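Local coordinates for uncharacterized protein (PDB 4GDZ) that is of unknown function, a bacterial DUF4251 family protein built on an antiparallel beta sheet that holds a magnesium ion in this crystal, at residues Ser128-Leu133 and Thr145-Phe150; Gly101-Ile106 and Cys118-Gln123; Gln53-Asn58 and Thr154-Gly159. All blocks are in the same frame, centred on the assembly; numbering follows the deposited sequence.

Contact 1: Ser128-Leu133 and Thr145-Phe150; sequences SAQIFL and TINPNF. With MG (magnesium ion), chain B.
Q130 and N147 face each other in the beta hairpin of strands 128-135 and 141-148, whose second strand leads directly into a magnesium site. Their backbones form a hydrogen-bonded antiparallel pair, N147 N giving 2.8 Å to Q130 O, and F132 with T145 repeats the pattern. The ladder is prolonged past P148 by N149. Its backbone N bonds to S128 O, while its side chain, turned by chi1 of 72° to lie between its own N and carbonyl carbon, brings OD1 to 3.0 Å from S128 N, a donor standing above the amide plane. On the face of A129 and I146 the packing is apolar, A129 CB lying 4.0 Å from I146 CG2. On the other face one water donates to Q130 OE1 at 2.8 Å and accepts from N147 ND2 at 3.0 Å. With CG anti to the backbone N (chi1 -177°), N147 also directs OD1 to magnesium at 2.4 Å; P148 O binds the ion at 2.5 Å, and the carbonyl oxygens of N151 and N153 complete the protein ligands. T145 OG1 bonds to T156 and to Q60 of the second subunit, and Y88 of that subunit meets the F132 ring edge-to-face. The N147 amide, gripped at one end by metal and at the other by water, has its rotation fixed; the cation probably polarises it, making ND2 a stronger donor, and all four protein ligands are neutral oxygens.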
loop_
_atom_site.group_PDB
_atom_site.type_symbol
_atom_site.label_atom_id
_atom_site.label_comp_id
_atom_site.label_asym_id
_atom_site.label_seq_id
_atom_site.Cartn_x
_atom_site.Cartn_y
_atom_site.Cartn_z
ATOM N N SER A 128 8.147 8.322 -25.264
ATOM C CA SER A 128 9.089 7.663 -24.349
ATOM C C SER A 128 8.400 7.377 -23.042
ATOM O O SER A 128 7.300 7.879 -22.784
ATOM C CB SER A 128 10.324 8.546 -24.135
ATOM O OG SER A 128 9.949 9.759 -23.498
ATOM N N ALA A 129 9.029 6.566 -22.214
ATOM C CA ALA A 129 8.493 6.291 -20.876
ATOM C C ALA A 129 9.662 6.212 -19.909
ATOM O O ALA A 129 10.677 5.588 -20.205
ATOM C CB ALA A 129 7.687 4.978 -20.822
ATOM N N GLN A 130 9.496 6.858 -18.757
ATOM C CA GLN A 130 10.416 6.727 -17.628
ATOM C C GLN A 130 9.927 5.631 -16.666
ATOM O O GLN A 130 8.744 5.560 -16.318
ATOM C CB GLN A 130 10.555 8.059 -16.914
ATOM C CG GLN A 130 11.596 7.997 -15.808
ATOM C CD GLN A 130 11.931 9.378 -15.348
ATOM O OE1 GLN A 130 11.074 10.079 -14.815
ATOM N NE2 GLN A 130 13.161 9.791 -15.587
ATOM N N ILE A 131 10.844 4.748 -16.295
ATOM C CA ILE A 131 10.552 3.509 -15.571
ATOM C C ILE A 131 11.280 3.523 -14.218
ATOM O O ILE A 131 12.470 3.824 -14.179
ATOM C CB ILE A 131 11.076 2.280 -16.353
ATOM C CG1 ILE A 131 10.703 2.352 -17.859
ATOM C CG2 ILE A 131 10.586 0.993 -15.695
ATOM C CD1 ILE A 131 9.223 2.333 -18.161
ATOM N N PHE A 132 10.589 3.168 -13.149
ATOM C CA PHE A 132 11.187 2.989 -11.825
ATOM C C PHE A 132 10.791 1.606 -11.332
ATOM O O PHE A 132 9.621 1.273 -11.276
ATOM C CB PHE A 132 10.717 4.068 -10.844
ATOM C CG PHE A 132 11.254 3.898 -9.424
ATOM C CD1 PHE A 132 12.627 3.981 -9.158
ATOM C CD2 PHE A 132 10.407 3.571 -8.382
ATOM C CE1 PHE A 132 13.131 3.790 -7.882
ATOM C CE2 PHE A 132 10.902 3.407 -7.097
ATOM C CZ PHE A 132 12.269 3.507 -6.848
ATOM N N LEU A 133 11.780 0.807 -10.967
ATOM C CA LEU A 133 11.584 -0.597 -10.609
ATOM C C LEU A 133 12.229 -0.868 -9.262
ATOM O O LEU A 133 13.364 -0.444 -9.009
ATOM C CB LEU A 133 12.194 -1.473 -11.719
ATOM C CG LEU A 133 12.251 -3.000 -11.631
ATOM C CD1 LEU A 133 12.667 -3.543 -12.989
ATOM C CD2 LEU A 133 13.244 -3.444 -10.572
ATOM N N THR A 145 6.829 1.415 -11.847
ATOM C CA THR A 145 6.039 2.577 -12.238
ATOM C C THR A 145 6.491 3.058 -13.583
ATOM O O THR A 145 7.707 3.238 -13.821
ATOM C CB THR A 145 6.220 3.706 -11.172
ATOM O OG1 THR A 145 5.777 3.170 -9.919
ATOM C CG2 THR A 145 5.409 5.014 -11.521
ATOM N N ILE A 146 5.521 3.266 -14.461
ATOM C CA ILE A 146 5.720 3.664 -15.839
ATOM C C ILE A 146 5.108 5.027 -16.059
ATOM O O ILE A 146 3.894 5.245 -15.837
ATOM C CB ILE A 146 5.106 2.600 -16.808
ATOM C CG1 ILE A 146 5.754 1.214 -16.548
ATOM C CG2 ILE A 146 5.266 3.007 -18.285
ATOM C CD1 ILE A 146 4.839 0.033 -16.745
ATOM N N ASN A 147 5.938 5.946 -16.540
ATOM C CA ASN A 147 5.552 7.330 -16.733
ATOM C C ASN A 147 5.777 7.758 -18.179
ATOM O O ASN A 147 6.893 8.160 -18.527
ATOM C CB ASN A 147 6.352 8.219 -15.741
ATOM C CG ASN A 147 5.977 9.690 -15.809
ATOM O OD1 ASN A 147 5.079 10.091 -16.528
ATOM N ND2 ASN A 147 6.699 10.511 -15.058
ATOM N N PRO A 148 4.720 7.711 -19.024
ATOM C CA PRO A 148 4.897 8.113 -20.431
ATOM C C PRO A 148 5.119 9.609 -20.566
ATOM O O PRO A 148 4.701 10.356 -19.712
ATOM C CB PRO A 148 3.550 7.718 -21.078
ATOM C CG PRO A 148 3.028 6.626 -20.200
ATOM C CD PRO A 148 3.390 7.092 -18.821
ATOM N N ASN A 149 5.779 10.050 -21.629
ATOM C CA ASN A 149 6.166 11.459 -21.711
ATOM C C ASN A 149 5.010 12.406 -22.019
ATOM O O ASN A 149 5.153 13.604 -21.819
ATOM C CB ASN A 149 7.240 11.675 -22.784
ATOM C CG ASN A 149 6.667 11.540 -24.179
ATOM O OD1 ASN A 149 6.160 10.488 -24.552
ATOM N ND2 ASN A 149 6.632 12.634 -24.900
ATOM N N PHE A 150 3.874 11.906 -22.503
ATOM C CA PHE A 150 2.841 12.813 -23.049
ATOM C C PHE A 150 1.917 13.449 -22.016
ATOM O O PHE A 150 1.243 14.424 -22.317
ATOM C CB PHE A 150 2.028 12.138 -24.179
ATOM C CG PHE A 150 1.447 10.800 -23.806
ATOM C CD1 PHE A 150 0.295 10.720 -23.026
ATOM C CD2 PHE A 150 2.036 9.627 -24.245
ATOM C CE1 PHE A 150 -0.254 9.486 -22.684
ATOM C CE2 PHE A 150 1.506 8.397 -23.889
ATOM C CZ PHE A 150 0.372 8.328 -23.100
HETATM MG MG MG B . 3.122 10.277 -17.814
HETATM O O HOH W 1 8.799 8.999 -13.547
#

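Contact 2: Gly101-Ile106 and Cys118-Gln123; sequences GTVSDI and CSFSIQ
V103 and F120 cross at a slant, V103 CG1 coming to 4.1 Å from F120 CD2. The ring leaves its strand with CG between the backbone N and carbonyl carbon (chi1 58°), and its other neighbours include V71 and V73 of strand 61-74. I106 passes over the base of the same side chain, CG1 at 4.0 Å from F120 CB. V103 shares its face with I122, whose CG2 lies 4.0 Å from G101 N; G101 CA is close against Q123 O, where a side chain would clash. These residues belong to the hairpin of strands 102-110 and 116-123, a regular antiparallel ladder through T102/Q123 and S104/S121, S121 N giving a nearly straight bond (178°) to S104 O. A beta bulge follows: D105 and I106 stand opposite F120 alone before S119 pairs with K107, and D105 has left-handed backbone angles. There a water donates to D105 O at 2.7 Å and also bonds to S119 OG. On the face opposite V103, S104 OG lies beside S121 CB and donates to D105 OD2 at 3.1 Å, from above the carboxylate plane. An alanine at S104 would remove that donor, and the exposed D105 carboxylate would probably be freer to turn.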
loop_
_atom_site.group_PDB
_atom_site.type_symbol
_atom_site.label_atom_id
_atom_site.label_comp_id
_atom_site.label_asym_id
_atom_site.label_seq_id
_atom_site.Cartn_x
_atom_site.Cartn_y
_atom_site.Cartn_z
ATOM N N GLY A 101 11.858 0.666 -28.165
ATOM C CA GLY A 101 13.017 1.415 -28.618
ATOM C C GLY A 101 14.290 1.149 -27.834
ATOM O O GLY A 101 14.656 0.010 -27.594
ATOM N N THR A 102 14.980 2.216 -27.473
ATOM C CA THR A 102 16.297 2.107 -26.876
ATOM C C THR A 102 16.217 2.452 -25.395
ATOM O O THR A 102 15.353 3.220 -24.975
ATOM C CB THR A 102 17.304 3.033 -27.563
ATOM O OG1 THR A 102 16.759 4.343 -27.527
ATOM C CG2 THR A 102 17.582 2.578 -29.036
ATOM N N VAL A 103 17.121 1.863 -24.619
ATOM C CA VAL A 103 17.162 2.032 -23.160
ATOM C C VAL A 103 18.266 2.997 -22.815
ATOM O O VAL A 103 19.357 2.884 -23.330
ATOM C CB VAL A 103 17.402 0.675 -22.468
ATOM C CG1 VAL A 103 17.652 0.844 -20.977
ATOM C CG2 VAL A 103 16.208 -0.247 -22.704
ATOM N N SER A 104 17.993 3.951 -21.933
ATOM C CA SER A 104 18.997 4.933 -21.560
ATOM C C SER A 104 18.840 5.343 -20.106
ATOM O O SER A 104 17.806 5.053 -19.460
ATOM C CB SER A 104 18.859 6.187 -22.441
ATOM O OG SER A 104 17.608 6.839 -22.220
ATOM N N ASP A 105 19.869 6.038 -19.615
ATOM C CA ASP A 105 19.857 6.677 -18.288
ATOM C C ASP A 105 19.591 5.672 -17.174
ATOM O O ASP A 105 18.766 5.931 -16.321
ATOM C CB ASP A 105 18.802 7.805 -18.229
ATOM C CG ASP A 105 18.995 8.842 -19.339
ATOM O OD1 ASP A 105 20.094 9.411 -19.409
ATOM O OD2 ASP A 105 18.063 9.070 -20.147
ATOM N N ILE A 106 20.304 4.543 -17.169
ATOM C CA ILE A 106 20.103 3.508 -16.140
ATOM C C ILE A 106 20.733 3.956 -14.834
ATOM O O ILE A 106 21.906 4.332 -14.811
ATOM C CB ILE A 106 20.738 2.161 -16.529
ATOM C CG1 ILE A 106 20.090 1.595 -17.806
ATOM C CG2 ILE A 106 20.559 1.154 -15.397
ATOM C CD1 ILE A 106 21.001 0.620 -18.546
ATOM N N CYS A 118 15.891 0.852 -9.080
ATOM C CA CYS A 118 16.467 1.091 -10.403
ATOM C C CYS A 118 15.566 1.996 -11.249
ATOM O O CYS A 118 14.354 1.862 -11.185
ATOM C CB CYS A 118 16.634 -0.263 -11.109
ATOM S SG CYS A 118 17.271 -0.210 -12.807
ATOM N N SER A 119 16.150 2.854 -12.077
ATOM C CA SER A 119 15.374 3.658 -13.024
ATOM C C SER A 119 16.050 3.630 -14.364
ATOM O O SER A 119 17.279 3.415 -14.467
ATOM C CB SER A 119 15.170 5.119 -12.533
ATOM O OG SER A 119 16.348 5.901 -12.640
ATOM N N PHE A 120 15.252 3.875 -15.388
ATOM C CA PHE A 120 15.734 3.972 -16.757
ATOM C C PHE A 120 14.604 4.506 -17.626
ATOM O O PHE A 120 13.447 4.572 -17.188
ATOM C CB PHE A 120 16.274 2.622 -17.286
ATOM C CG PHE A 120 15.281 1.494 -17.256
ATOM C CD1 PHE A 120 15.151 0.705 -16.134
ATOM C CD2 PHE A 120 14.495 1.204 -18.372
ATOM C CE1 PHE A 120 14.233 -0.330 -16.092
ATOM C CE2 PHE A 120 13.595 0.156 -18.339
ATOM C CZ PHE A 120 13.455 -0.598 -17.196
ATOM N N SER A 121 14.953 4.939 -18.836
ATOM C CA SER A 121 13.976 5.349 -19.835
ATOM C C SER A 121 14.043 4.466 -21.079
ATOM O O SER A 121 15.107 3.970 -21.437
ATOM C CB SER A 121 14.172 6.817 -20.227
ATOM O OG SER A 121 13.604 7.626 -19.203
ATOM N N ILE A 122 12.882 4.259 -21.691
ATOM C CA ILE A 122 12.763 3.600 -23.012
ATOM C C ILE A 122 12.315 4.672 -23.978
ATOM O O ILE A 122 11.288 5.318 -23.745
ATOM C CB ILE A 122 11.768 2.426 -22.985
ATOM C CG1 ILE A 122 12.248 1.359 -21.996
ATOM C CG2 ILE A 122 11.600 1.815 -24.388
ATOM C CD1 ILE A 122 11.307 0.189 -21.847
ATOM N N GLN A 123 13.102 4.896 -25.028
ATOM C CA GLN A 123 12.826 5.953 -26.020
ATOM C C GLN A 123 12.353 5.336 -27.340
ATOM O O GLN A 123 13.095 4.602 -27.993
ATOM C CB GLN A 123 14.087 6.789 -26.289
ATOM C CG GLN A 123 13.927 7.870 -27.375
ATOM C CD GLN A 123 13.060 9.032 -26.926
ATOM O OE1 GLN A 123 13.372 9.672 -25.934
ATOM N NE2 GLN A 123 11.961 9.295 -27.640
HETATM O O HOH W 2 16.676 7.017 -15.070
#

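Contact 3: Gln53-Asn58 and Thr154-Gly159; sequences QVMFRN and TMTLSG. With GOL (glycerol), chain D.
Pairing of Q53 with S158 and V54 with L157 is a long-range antiparallel strand contact, joining strands 46-55 and 155-163, the first and last strands of the antiparallel sheet. All the other strands lie between them along the chain, so the contact brings the two ends of the meander side by side. S158 N bonds to Q53 O at 3.0 Å, the return bond from Q53 N being longer, and M55 N reaches T156 O at 2.8 Å in a nearly straight line (173°). Beyond M55 the strands part. A glycerol, probably from the crystallisation liquor, bridges them here: its O3 accepts from T156 N at 2.9 Å and donates to M55 O at 2.7 Å. On one face V54 CB lies 4.4 Å from L157 CG. On the other, the selenomethionine M55, bent at its last torsion, sets SE against S158 CB at 3.8 Å and, a little farther, T156 CG2; G59 of the second subunit packs on the same side chain. Q53 and S158, paired across the strands, share the face of M55; with Q53 CG and S158 OG each between the backbone N and carbonyl carbon, the two side chains meet there. Q53 NE2 donates to S158 OG at 2.9 Å, a bent bond (133°) with the hydroxyl oxygen tilted from the amide plane.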
loop_
_atom_site.group_PDB
_atom_site.type_symbol
_atom_site.label_atom_id
_atom_site.label_comp_id
_atom_site.label_asym_id
_atom_site.label_seq_id
_atom_site.Cartn_x
_atom_site.Cartn_y
_atom_site.Cartn_z
ATOM N N GLN A 53 -0.626 -7.595 -11.761
ATOM C CA GLN A 53 -1.598 -6.673 -11.256
ATOM C C GLN A 53 -1.222 -5.245 -11.460
ATOM O O GLN A 53 -0.041 -4.895 -11.544
ATOM C CB GLN A 53 -1.914 -6.927 -9.766
ATOM C CG GLN A 53 -0.757 -6.804 -8.849
ATOM C CD GLN A 53 -1.116 -6.885 -7.360
ATOM O OE1 GLN A 53 -2.074 -7.540 -6.941
ATOM N NE2 GLN A 53 -0.302 -6.230 -6.554
ATOM N N VAL A 54 -2.266 -4.425 -11.489
ATOM C CA VAL A 54 -2.159 -2.994 -11.468
ATOM C C VAL A 54 -2.532 -2.525 -10.064
ATOM O O VAL A 54 -3.445 -3.073 -9.403
ATOM C CB VAL A 54 -2.997 -2.329 -12.599
ATOM C CG1 VAL A 54 -4.450 -2.757 -12.538
ATOM C CG2 VAL A 54 -2.879 -0.810 -12.506
HETATM N N MSE A 55 -1.775 -1.541 -9.584
HETATM C CA MSE A 55 -1.942 -0.997 -8.263
HETATM C C MSE A 55 -2.473 0.427 -8.301
HETATM O O MSE A 55 -1.969 1.271 -9.046
HETATM C CB MSE A 55 -0.597 -1.052 -7.533
HETATM C CG MSE A 55 -0.050 -2.498 -7.444
HETATM SE SE MSE A 55 1.854 -2.528 -6.928
HETATM C CE MSE A 55 1.833 -1.232 -5.398
ATOM N N PHE A 56 -3.509 0.686 -7.497
ATOM C CA PHE A 56 -4.166 1.997 -7.453
ATOM C C PHE A 56 -3.707 2.810 -6.242
ATOM O O PHE A 56 -3.334 2.259 -5.216
ATOM C CB PHE A 56 -5.715 1.831 -7.468
ATOM C CG PHE A 56 -6.203 1.082 -8.677
ATOM C CD1 PHE A 56 -6.356 1.727 -9.900
ATOM C CD2 PHE A 56 -6.386 -0.285 -8.628
ATOM C CE1 PHE A 56 -6.732 1.024 -11.033
ATOM C CE2 PHE A 56 -6.769 -0.987 -9.742
ATOM C CZ PHE A 56 -6.933 -0.343 -10.957
ATOM N N ARG A 57 -3.804 4.129 -6.371
ATOM C CA ARG A 57 -3.323 5.099 -5.361
ATOM C C ARG A 57 -4.026 4.898 -4.010
ATOM O O ARG A 57 -3.441 5.119 -2.961
ATOM C CB ARG A 57 -3.612 6.530 -5.868
ATOM C CG ARG A 57 -2.513 7.562 -5.735
ATOM C CD ARG A 57 -2.905 8.833 -6.489
ATOM N NE ARG A 57 -4.233 9.299 -6.088
ATOM C CZ ARG A 57 -4.794 10.437 -6.486
ATOM N NH1 ARG A 57 -4.149 11.271 -7.296
ATOM N NH2 ARG A 57 -6.010 10.746 -6.058
ATOM N N ASN A 58 -5.292 4.485 -4.033
ATOM C CA ASN A 58 -6.023 4.269 -2.797
ATOM C C ASN A 58 -5.664 2.967 -2.025
ATOM O O ASN A 58 -6.218 2.707 -0.920
ATOM C CB ASN A 58 -7.546 4.366 -3.052
ATOM C CG ASN A 58 -8.042 3.361 -4.083
ATOM O OD1 ASN A 58 -7.375 2.358 -4.379
ATOM N ND2 ASN A 58 -9.226 3.614 -4.626
ATOM N N THR A 154 0.759 8.304 -14.460
ATOM C CA THR A 154 1.660 7.174 -14.389
ATOM C C THR A 154 0.812 5.946 -14.090
ATOM O O THR A 154 -0.358 6.069 -13.710
ATOM C CB THR A 154 2.731 7.390 -13.291
ATOM O OG1 THR A 154 2.080 7.372 -12.034
ATOM C CG2 THR A 154 3.459 8.736 -13.435
HETATM N N MSE A 155 1.408 4.774 -14.283
HETATM C CA MSE A 155 0.787 3.491 -13.981
HETATM C C MSE A 155 1.787 2.676 -13.181
HETATM O O MSE A 155 2.982 2.687 -13.480
HETATM C CB MSE A 155 0.434 2.739 -15.263
HETATM C CG MSE A 155 -0.717 3.349 -16.036
HETATM SE SE MSE A 155 -0.570 3.040 -17.946
HETATM C CE MSE A 155 1.237 3.889 -18.027
ATOM N N THR A 156 1.299 1.987 -12.154
ATOM C CA THR A 156 2.140 1.170 -11.260
ATOM C C THR A 156 1.580 -0.249 -11.281
ATOM O O THR A 156 0.383 -0.464 -11.043
ATOM C CB THR A 156 2.212 1.779 -9.845
ATOM O OG1 THR A 156 2.856 3.066 -9.915
ATOM C CG2 THR A 156 3.025 0.865 -8.843
ATOM N N LEU A 157 2.459 -1.202 -11.573
ATOM C CA LEU A 157 2.140 -2.633 -11.666
ATOM C C LEU A 157 3.152 -3.454 -10.896
ATOM O O LEU A 157 4.245 -2.984 -10.610
ATOM C CB LEU A 157 2.160 -3.085 -13.126
ATOM C CG LEU A 157 1.129 -2.338 -14.000
ATOM C CD1 LEU A 157 1.739 -1.117 -14.685
ATOM C CD2 LEU A 157 0.535 -3.294 -15.023
ATOM N N SER A 158 2.780 -4.681 -10.547
ATOM C CA SER A 158 3.694 -5.581 -9.884
ATOM C C SER A 158 3.603 -6.914 -10.528
ATOM O O SER A 158 2.582 -7.253 -11.163
ATOM C CB SER A 158 3.439 -5.675 -8.368
ATOM O OG SER A 158 2.199 -6.283 -8.056
ATOM N N GLY A 159 4.673 -7.679 -10.369
ATOM C CA GLY A 159 4.762 -8.993 -10.942
ATOM C C GLY A 159 6.116 -9.642 -10.723
ATOM O O GLY A 159 6.776 -9.354 -9.733
HETATM C C1 GOL D . -4.693 4.112 -12.351
HETATM O O1 GOL D . -4.703 3.684 -13.725
HETATM C C2 GOL D . -3.291 3.991 -11.771
HETATM O O2 GOL D . -2.501 5.035 -12.318
HETATM C C3 GOL D . -2.720 2.658 -12.189
HETATM O O3 GOL D . -1.518 2.308 -11.501
#

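All three contacts lie in one antiparallel sheet. Along the chain contact 2 closes before contact 1 opens, and both fall within the long span between the segments of contact 3. Across the sheet, strands 102-110, 116-123, 128-135, 141-148, 155-163 and 46-55 follow in that order. Contacts 1 and 2 have centres about 9 Å apart and meet through the I131 N to F120 O backbone pair; contacts 1 and 3, centres about 13 Å apart, meet through I146 N and M155 O. Contacts 2 and 3, centres about 20 Å apart, do not touch. Strand 155-163 lies between the contact 1 hairpin and the first strand, 46-55, a pairing closed by contact 3; all three touch the second subunit.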